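PDB 6K2L: siderophore-interacting protein, which probably reduces iron(III) held by siderophores, with electrons passed through its bound FAD, so that the iron can be released inside the cell. Local coordinates for residues G192-T197 with P247-G252; G223-M228 with V243-Y248. The protein carries 1 engineered substitution. All blocks are in the same frame, centred on the assembly; numbering follows the deposited sequence.

Contact 1. Residues G192-T197 with P247-G252. With FAD (flavin-adenine dinucleotide), chain C.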
loop_
_atom_site.group_PDB
_atom_site.type_symbol
_atom_site.label_atom_id
_atom_site.label_comp_id
_atom_site.label_asym_id
_atom_site.label_seq_id
_atom_site.Cartn_x
_atom_site.Cartn_y
_atom_site.Cartn_z
ATOM N N GLY A 192 21.483 19.852 -4.741
ATOM C CA GLY A 192 21.642 20.938 -5.689
ATOM C C GLY A 192 20.322 21.626 -5.960
ATOM O O GLY A 192 19.251 21.195 -5.517
ATOM N N SER A 193 20.415 22.710 -6.710
ATOM C CA SER A 193 19.257 23.483 -7.094
ATOM C C SER A 193 18.650 22.893 -8.364
ATOM O O SER A 193 19.331 22.157 -9.090
ATOM C CB SER A 193 19.679 24.937 -7.287
ATOM O OG SER A 193 18.877 25.604 -8.238
ATOM N N PRO A 194 17.365 23.166 -8.650
ATOM C CA PRO A 194 16.728 22.513 -9.810
ATOM C C PRO A 194 17.440 22.782 -11.116
ATOM O O PRO A 194 17.233 22.031 -12.081
ATOM C CB PRO A 194 15.307 23.095 -9.816
ATOM C CG PRO A 194 15.057 23.423 -8.424
ATOM C CD PRO A 194 16.379 23.935 -7.878
ATOM N N GLU A 195 18.274 23.827 -11.174
ATOM C CA GLU A 195 19.082 24.084 -12.357
ATOM C C GLU A 195 20.173 23.044 -12.513
ATOM O O GLU A 195 20.523 22.674 -13.643
ATOM C CB GLU A 195 19.695 25.490 -12.283
ATOM C CG GLU A 195 18.675 26.613 -12.585
ATOM C CD GLU A 195 18.817 27.855 -11.675
ATOM O OE1 GLU A 195 19.363 28.894 -12.149
ATOM O OE2 GLU A 195 18.374 27.787 -10.491
ATOM N N GLU A 196 20.694 22.548 -11.393
ATOM C CA GLU A 196 21.912 21.741 -11.376
ATOM C C GLU A 196 21.573 20.250 -11.504
ATOM O O GLU A 196 21.766 19.456 -10.588
ATOM C CB GLU A 196 22.707 22.043 -10.105
ATOM C CG GLU A 196 22.557 23.502 -9.610
ATOM C CD GLU A 196 23.452 23.880 -8.406
ATOM O OE1 GLU A 196 23.283 23.308 -7.301
ATOM O OE2 GLU A 196 24.319 24.773 -8.572
ATOM N N THR A 197 21.071 19.869 -12.684
ATOM C CA THR A 197 20.671 18.488 -12.922
ATOM C C THR A 197 21.781 17.636 -13.515
ATOM O O THR A 197 21.707 16.402 -13.442
ATOM C CB THR A 197 19.479 18.414 -13.877
ATOM O OG1 THR A 197 19.862 18.933 -15.163
ATOM C CG2 THR A 197 18.286 19.196 -13.335
ATOM N N PRO A 247 6.282 15.268 -15.620
ATOM C CA PRO A 247 6.938 16.382 -14.911
ATOM C C PRO A 247 5.979 16.952 -13.878
ATOM O O PRO A 247 4.845 17.314 -14.196
ATOM C CB PRO A 247 7.260 17.387 -16.026
ATOM C CG PRO A 247 6.836 16.694 -17.345
ATOM C CD PRO A 247 5.844 15.647 -16.976
ATOM N N TYR A 248 6.418 16.964 -12.617
ATOM C CA TYR A 248 5.533 17.389 -11.539
ATOM C C TYR A 248 5.409 18.905 -11.487
ATOM O O TYR A 248 4.374 19.416 -11.049
ATOM C CB TYR A 248 6.025 16.845 -10.199
ATOM C CG TYR A 248 5.627 15.396 -9.927
ATOM C CD1 TYR A 248 5.197 14.570 -10.949
ATOM C CD2 TYR A 248 5.704 14.858 -8.651
ATOM C CE1 TYR A 248 4.839 13.271 -10.702
ATOM C CE2 TYR A 248 5.340 13.559 -8.397
ATOM C CZ TYR A 248 4.907 12.768 -9.418
ATOM O OH TYR A 248 4.523 11.460 -9.182
ATOM N N TRP A 249 6.434 19.629 -11.934
ATOM C CA TRP A 249 6.436 21.090 -11.986
ATOM C C TRP A 249 7.604 21.549 -12.851
ATOM O O TRP A 249 8.385 20.741 -13.368
ATOM C CB TRP A 249 6.545 21.716 -10.597
ATOM C CG TRP A 249 7.839 21.417 -9.879
ATOM C CD1 TRP A 249 8.264 20.199 -9.419
ATOM C CD2 TRP A 249 8.873 22.353 -9.529
ATOM N NE1 TRP A 249 9.491 20.322 -8.801
ATOM C CE2 TRP A 249 9.883 21.631 -8.852
ATOM C CE3 TRP A 249 9.040 23.731 -9.713
ATOM C CZ2 TRP A 249 11.044 22.241 -8.370
ATOM C CZ3 TRP A 249 10.197 24.335 -9.238
ATOM C CH2 TRP A 249 11.182 23.592 -8.570
ATOM N N ARG A 250 7.725 22.862 -13.005
ATOM C CA ARG A 250 8.760 23.443 -13.850
ATOM C C ARG A 250 9.296 24.679 -13.151
ATOM O O ARG A 250 8.528 25.591 -12.834
ATOM C CB ARG A 250 8.215 23.789 -15.229
ATOM C CG ARG A 250 9.292 24.277 -16.167
ATOM C CD ARG A 250 8.827 24.217 -17.604
ATOM N NE ARG A 250 9.828 24.713 -18.550
ATOM C CZ ARG A 250 9.593 24.904 -19.850
ATOM N NH1 ARG A 250 8.388 24.647 -20.357
ATOM N NH2 ARG A 250 10.558 25.358 -20.643
ATOM N N HIS A 251 10.603 24.676 -12.881
ATOM C CA HIS A 251 11.292 25.796 -12.251
ATOM C C HIS A 251 10.898 27.127 -12.887
ATOM O O HIS A 251 11.048 27.316 -14.100
ATOM C CB HIS A 251 12.796 25.567 -12.368
ATOM C CG HIS A 251 13.628 26.550 -11.607
ATOM N ND1 HIS A 251 13.155 27.238 -10.510
ATOM C CD2 HIS A 251 14.916 26.936 -11.770
ATOM C CE1 HIS A 251 14.111 28.016 -10.036
ATOM N NE2 HIS A 251 15.193 27.847 -10.780
ATOM N N GLY A 252 10.358 28.032 -12.059
ATOM C CA GLY A 252 9.994 29.370 -12.484
ATOM C C GLY A 252 8.599 29.528 -13.062
ATOM O O GLY A 252 8.254 30.625 -13.517
HETATM P PA FAD C . 2.742 27.202 -7.712
HETATM O O1A FAD C . 1.692 28.224 -7.413
HETATM O O2A FAD C . 2.351 26.114 -8.721
HETATM O O5B FAD C . 4.118 27.806 -8.323
HETATM C C5B FAD C . 4.767 28.956 -7.739
HETATM C C4B FAD C . 6.240 29.018 -8.088
HETATM O O4B FAD C . 6.990 28.114 -7.244
HETATM C C3B FAD C . 6.639 28.666 -9.519
HETATM O O3B FAD C . 7.738 29.475 -9.933
HETATM C C2B FAD C . 7.019 27.183 -9.412
HETATM O O2B FAD C . 7.970 26.731 -10.374
HETATM C C1B FAD C . 7.644 27.124 -8.023
HETATM N N9A FAD C . 7.426 25.864 -7.357
HETATM C C8A FAD C . 6.271 25.123 -7.357
HETATM N N7A FAD C . 6.338 24.029 -6.633
HETATM C C5A FAD C . 7.624 24.064 -6.112
HETATM C C6A FAD C . 8.323 23.191 -5.259
HETATM N N6A FAD C . 7.786 22.088 -4.736
HETATM N N1A FAD C . 9.603 23.512 -4.940
HETATM C C2A FAD C . 10.132 24.627 -5.453
HETATM N N3A FAD C . 9.563 25.532 -6.260
HETATM C C4A FAD C . 8.303 25.192 -6.548
HETATM N N1 FAD C . 4.309 18.339 -5.011
HETATM C C2 FAD C . 4.485 18.079 -3.681
HETATM O O2 FAD C . 5.002 18.899 -2.919
HETATM N N3 FAD C . 4.091 16.858 -3.158
HETATM C C4 FAD C . 3.512 15.826 -3.857
HETATM O O4 FAD C . 3.196 14.787 -3.277
HETATM C C4X FAD C . 3.313 16.115 -5.267
HETATM N N5 FAD C . 2.749 15.178 -6.023
HETATM C C5X FAD C . 2.573 15.452 -7.356
HETATM C C6 FAD C . 2.007 14.475 -8.165
HETATM C C7 FAD C . 1.826 14.687 -9.529
HETATM C C7M FAD C . 1.186 13.607 -10.363
HETATM C C8 FAD C . 2.190 15.926 -10.092
HETATM C C8M FAD C . 1.968 16.215 -11.557
HETATM C C9 FAD C . 2.741 16.912 -9.280
HETATM C C9A FAD C . 2.944 16.684 -7.925
HETATM N N10 FAD C . 3.539 17.654 -7.093
HETATM C C10 FAD C . 3.752 17.397 -5.753
HETATM C "C1'" FAD C . 3.979 18.946 -7.651
HETATM C "C2'" FAD C . 3.127 20.143 -7.224
HETATM O "O2'" FAD C . 1.841 20.129 -7.851
HETATM C "C3'" FAD C . 3.872 21.426 -7.603
HETATM O "O3'" FAD C . 4.976 21.583 -6.714
HETATM C "C4'" FAD C . 3.019 22.693 -7.571
HETATM O "O4'" FAD C . 3.602 23.656 -8.453
HETATM C "C5'" FAD C . 2.890 23.237 -6.164
HETATM O "O5'" FAD C . 1.944 24.322 -6.163
HETATM P P FAD C . 2.228 25.662 -5.379
HETATM O O1P FAD C . 0.877 26.383 -5.285
HETATM O O2P FAD C . 2.900 25.430 -4.102
HETATM O O3P FAD C . 3.187 26.472 -6.370
#

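Contact 2. Residues G223-M228 with V243-Y248. With FAD (flavin-adenine dinucleotide), chain C.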
loop_
_atom_site.group_PDB
_atom_site.type_symbol
_atom_site.label_atom_id
_atom_site.label_comp_id
_atom_site.label_asym_id
_atom_site.label_seq_id
_atom_site.Cartn_x
_atom_site.Cartn_y
_atom_site.Cartn_z
ATOM N N GLY A 223 13.222 19.310 -15.811
ATOM C CA GLY A 223 14.619 19.085 -16.156
ATOM C C GLY A 223 15.247 17.800 -15.650
ATOM O O GLY A 223 16.436 17.562 -15.875
ATOM N N LEU A 224 14.492 16.992 -14.910
ATOM C CA LEU A 224 14.863 15.609 -14.648
ATOM C C LEU A 224 14.080 14.643 -15.523
ATOM O O LEU A 224 14.657 13.699 -16.072
ATOM C CB LEU A 224 14.635 15.259 -13.173
ATOM C CG LEU A 224 15.465 15.996 -12.137
ATOM C CD1 LEU A 224 14.747 15.968 -10.807
ATOM C CD2 LEU A 224 16.835 15.369 -12.002
ATOM N N VAL A 225 12.766 14.868 -15.670
ATOM C CA VAL A 225 11.924 13.900 -16.366
ATOM C C VAL A 225 12.297 13.815 -17.831
ATOM O O VAL A 225 12.402 12.721 -18.400
ATOM C CB VAL A 225 10.440 14.254 -16.195
ATOM C CG1 VAL A 225 9.587 13.377 -17.105
ATOM C CG2 VAL A 225 10.032 14.088 -14.747
ATOM N N VAL A 226 12.509 14.959 -18.469
ATOM C CA VAL A 226 12.652 14.964 -19.922
ATOM C C VAL A 226 13.985 14.366 -20.382
ATOM O O VAL A 226 13.985 13.479 -21.256
ATOM C CB VAL A 226 12.423 16.385 -20.454
ATOM C CG1 VAL A 226 12.953 16.510 -21.869
ATOM C CG2 VAL A 226 10.928 16.699 -20.375
ATOM N N PRO A 227 15.135 14.792 -19.849
ATOM C CA PRO A 227 16.381 14.143 -20.270
ATOM C C PRO A 227 16.385 12.652 -20.014
ATOM O O PRO A 227 16.907 11.904 -20.849
ATOM C CB PRO A 227 17.465 14.864 -19.453
ATOM C CG PRO A 227 16.753 15.570 -18.348
ATOM C CD PRO A 227 15.392 15.896 -18.904
ATOM N N MET A 228 15.803 12.185 -18.906
ATOM C CA MET A 228 15.805 10.750 -18.629
ATOM C C MET A 228 14.911 9.985 -19.598
ATOM O O MET A 228 15.307 8.922 -20.091
ATOM C CB MET A 228 15.371 10.480 -17.180
ATOM C CG MET A 228 16.349 10.990 -16.088
ATOM S SD MET A 228 18.100 10.595 -16.353
ATOM C CE MET A 228 18.021 8.810 -16.637
ATOM N N VAL A 243 7.207 2.911 -18.990
ATOM C CA VAL A 243 7.906 4.149 -18.684
ATOM C C VAL A 243 6.874 5.136 -18.160
ATOM O O VAL A 243 5.901 5.450 -18.855
ATOM C CB VAL A 243 8.636 4.741 -19.902
ATOM C CG1 VAL A 243 9.353 6.032 -19.495
ATOM C CG2 VAL A 243 9.618 3.741 -20.497
ATOM N N TYR A 244 7.072 5.608 -16.937
ATOM C CA TYR A 244 6.308 6.718 -16.380
ATOM C C TYR A 244 7.211 7.952 -16.458
ATOM O O TYR A 244 8.342 7.942 -15.948
ATOM C CB TYR A 244 5.873 6.372 -14.954
ATOM C CG TYR A 244 5.199 7.454 -14.155
ATOM C CD1 TYR A 244 5.941 8.496 -13.570
ATOM C CD2 TYR A 244 3.827 7.408 -13.923
ATOM C CE1 TYR A 244 5.318 9.475 -12.801
ATOM C CE2 TYR A 244 3.184 8.387 -13.169
ATOM C CZ TYR A 244 3.932 9.416 -12.613
ATOM O OH TYR A 244 3.299 10.376 -11.848
ATOM N N ALA A 245 6.752 8.991 -17.151
ATOM C CA ALA A 245 7.518 10.238 -17.293
ATOM C C ALA A 245 6.529 11.390 -17.198
ATOM O O ALA A 245 5.911 11.784 -18.189
ATOM C CB ALA A 245 8.309 10.289 -18.593
ATOM N N VAL A 246 6.372 11.916 -15.985
ATOM C CA VAL A 246 5.402 12.957 -15.693
ATOM C C VAL A 246 6.166 14.086 -15.013
ATOM O O VAL A 246 6.685 13.893 -13.910
ATOM C CB VAL A 246 4.274 12.456 -14.779
ATOM C CG1 VAL A 246 3.382 13.587 -14.393
ATOM C CG2 VAL A 246 3.495 11.358 -15.439
ATOM N N PRO A 247 6.282 15.268 -15.620
ATOM C CA PRO A 247 6.938 16.382 -14.911
ATOM C C PRO A 247 5.979 16.952 -13.878
ATOM O O PRO A 247 4.845 17.314 -14.196
ATOM C CB PRO A 247 7.260 17.387 -16.026
ATOM C CG PRO A 247 6.836 16.694 -17.345
ATOM C CD PRO A 247 5.844 15.647 -16.976
ATOM N N TYR A 248 6.418 16.964 -12.617
ATOM C CA TYR A 248 5.533 17.389 -11.539
ATOM C C TYR A 248 5.409 18.905 -11.487
ATOM O O TYR A 248 4.374 19.416 -11.049
ATOM C CB TYR A 248 6.025 16.845 -10.199
ATOM C CG TYR A 248 5.627 15.396 -9.927
ATOM C CD1 TYR A 248 5.197 14.570 -10.949
ATOM C CD2 TYR A 248 5.704 14.858 -8.651
ATOM C CE1 TYR A 248 4.839 13.271 -10.702
ATOM C CE2 TYR A 248 5.340 13.559 -8.397
ATOM C CZ TYR A 248 4.907 12.768 -9.418
ATOM O OH TYR A 248 4.523 11.460 -9.182
HETATM P PA FAD C . 2.742 27.202 -7.712
HETATM O O1A FAD C . 1.692 28.224 -7.413
HETATM O O2A FAD C . 2.351 26.114 -8.721
HETATM O O5B FAD C . 4.118 27.806 -8.323
HETATM C C5B FAD C . 4.767 28.956 -7.739
HETATM C C4B FAD C . 6.240 29.018 -8.088
HETATM O O4B FAD C . 6.990 28.114 -7.244
HETATM C C3B FAD C . 6.639 28.666 -9.519
HETATM O O3B FAD C . 7.738 29.475 -9.933
HETATM C C2B FAD C . 7.019 27.183 -9.412
HETATM O O2B FAD C . 7.970 26.731 -10.374
HETATM C C1B FAD C . 7.644 27.124 -8.023
HETATM N N9A FAD C . 7.426 25.864 -7.357
HETATM C C8A FAD C . 6.271 25.123 -7.357
HETATM N N7A FAD C . 6.338 24.029 -6.633
HETATM C C5A FAD C . 7.624 24.064 -6.112
HETATM C C6A FAD C . 8.323 23.191 -5.259
HETATM N N6A FAD C . 7.786 22.088 -4.736
HETATM N N1A FAD C . 9.603 23.512 -4.940
HETATM C C2A FAD C . 10.132 24.627 -5.453
HETATM N N3A FAD C . 9.563 25.532 -6.260
HETATM C C4A FAD C . 8.303 25.192 -6.548
HETATM N N1 FAD C . 4.309 18.339 -5.011
HETATM C C2 FAD C . 4.485 18.079 -3.681
HETATM O O2 FAD C . 5.002 18.899 -2.919
HETATM N N3 FAD C . 4.091 16.858 -3.158
HETATM C C4 FAD C . 3.512 15.826 -3.857
HETATM O O4 FAD C . 3.196 14.787 -3.277
HETATM C C4X FAD C . 3.313 16.115 -5.267
HETATM N N5 FAD C . 2.749 15.178 -6.023
HETATM C C5X FAD C . 2.573 15.452 -7.356
HETATM C C6 FAD C . 2.007 14.475 -8.165
HETATM C C7 FAD C . 1.826 14.687 -9.529
HETATM C C7M FAD C . 1.186 13.607 -10.363
HETATM C C8 FAD C . 2.190 15.926 -10.092
HETATM C C8M FAD C . 1.968 16.215 -11.557
HETATM C C9 FAD C . 2.741 16.912 -9.280
HETATM C C9A FAD C . 2.944 16.684 -7.925
HETATM N N10 FAD C . 3.539 17.654 -7.093
HETATM C C10 FAD C . 3.752 17.397 -5.753
HETATM C "C1'" FAD C . 3.979 18.946 -7.651
HETATM C "C2'" FAD C . 3.127 20.143 -7.224
HETATM O "O2'" FAD C . 1.841 20.129 -7.851
HETATM C "C3'" FAD C . 3.872 21.426 -7.603
HETATM O "O3'" FAD C . 4.976 21.583 -6.714
HETATM C "C4'" FAD C . 3.019 22.693 -7.571
HETATM O "O4'" FAD C . 3.602 23.656 -8.453
HETATM C "C5'" FAD C . 2.890 23.237 -6.164
HETATM O "O5'" FAD C . 1.944 24.322 -6.163
HETATM P P FAD C . 2.228 25.662 -5.379
HETATM O O1P FAD C . 0.877 26.383 -5.285
HETATM O O2P FAD C . 2.900 25.430 -4.102
HETATM O O3P FAD C . 3.187 26.472 -6.370
#

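Contact 1. Residues G192-T197 with P247-G252
Pro194 overlaps Trp249 with its CG and His251 with its CB. The CG meets Trp249 CH2 at 3.9 Å, with the two side chains crossing at about a right angle, while the CB sits over one face of the His251 imidazole, toward the rim. A proline suits this place because its compact apolar ring can fill the angle between two flat side chains and also fits the type I turn that runs from Ser193 to Glu196. Next along the turn, Glu195 reaches His251 with its carboxylate: His251 NE2 donates to Glu195 OE2 at 3.2 Å. The N-H...O angle is 139°, the donor stands above the carboxylate plane and the acceptor is tilted from the ring plane, which makes this a strained, probably modest bond between two exposed side chains. Glu195 OE2 also takes a weak bond from Ser193 OG. The turn itself is braced by Glu196, whose OE1 accepts Ser193 N at 3.0 Å. Trp249 has CG between its backbone N and carbonyl carbon (chi1 64°), which swings the indole so that the FAD adenine lies over one face; Trp249 CZ3 comes to 3.3 Å from FAD N3A. Asp144 OD2 takes the indole N-H, fixing the rotation of the ring. On the adenosine ribose, the hydroxyl O2B of FAD, at the edge of the indole, donates to Arg250 O at 2.8 Å and receives a weak bond from Gly252 N, whose positive phi is easy for glycine. Residues 192-197 link strand 185-191 to helix 198-205, residues 247-252 link strand 243-245 to helix 255-266, and the contact joins these two loops beyond the C-terminal ends of the outermost strands of the parallel sheet.

Contact 2. Residues G223-M228 with V243-Y248
Tyr248 OH donates to Tyr244 OH at 3.1 Å, a bond that ties the loop back to the strand on which Val225 packs. The contact sets helix 222-235 on strand 243-245 and the turn after it, within the beta-alpha-beta unit of strand 214-218, helix 222-235 and strand 243-245. Val225 carries the helix side. With CG1 anti to the backbone N (chi1 171°), that methyl lies on Ala245, 3.7 Å from its CB, and reaches the Pro247 ring, while CG2 faces Val246 O at 3.5 Å and Pro247 CA. The small Ala245 suits a close approach of the helix, and the branched valine spans several backbone groups with one short side chain. Pro247 also meets Tyr258 and Val265 of helix 255-266. Val246 points the other way: its CG2 lies over one face of the Tyr244 ring, 3.5 Å above the plane. Tyr244 is further stacked on Trp217 of the neighbouring strand. The Tyr248 ring lies over the dimethylbenzene part of the flavin, with FAD C7 3.4 Å above its centre; this flat contact favours the ring's orientation, and the bond to Tyr244 anchors its hydroxyl end. Helix 222-235 and the end of strand 243-245 with the residues after it are therefore held by dispersion and the burial of methyl groups, while the one side-chain hydrogen bond steadies the aromatic group that faces the flavin.

The chain first builds the antiparallel barrel, which supplies Thr82 and Ala100 to FAD, and then the part with the parallel sheet, where both contacts lie. Leaving strand 185-191, it passes through 192-197, the first half of contact 1, and continues by helix 198-205 and strand 214-218 to 223-228, the first half of contact 2. Strand 243-245 returns to close contact 2, and 247-252, overlapping segment 243-248 by two residues, closes contact 1. The shorter loop therefore falls within the longer. Thr197 CG2 touches Gly223 O at 3.5 Å, joining their first halves, and the continuous run 243-252 touches the flavin through Tyr248 and the adenine through Trp249.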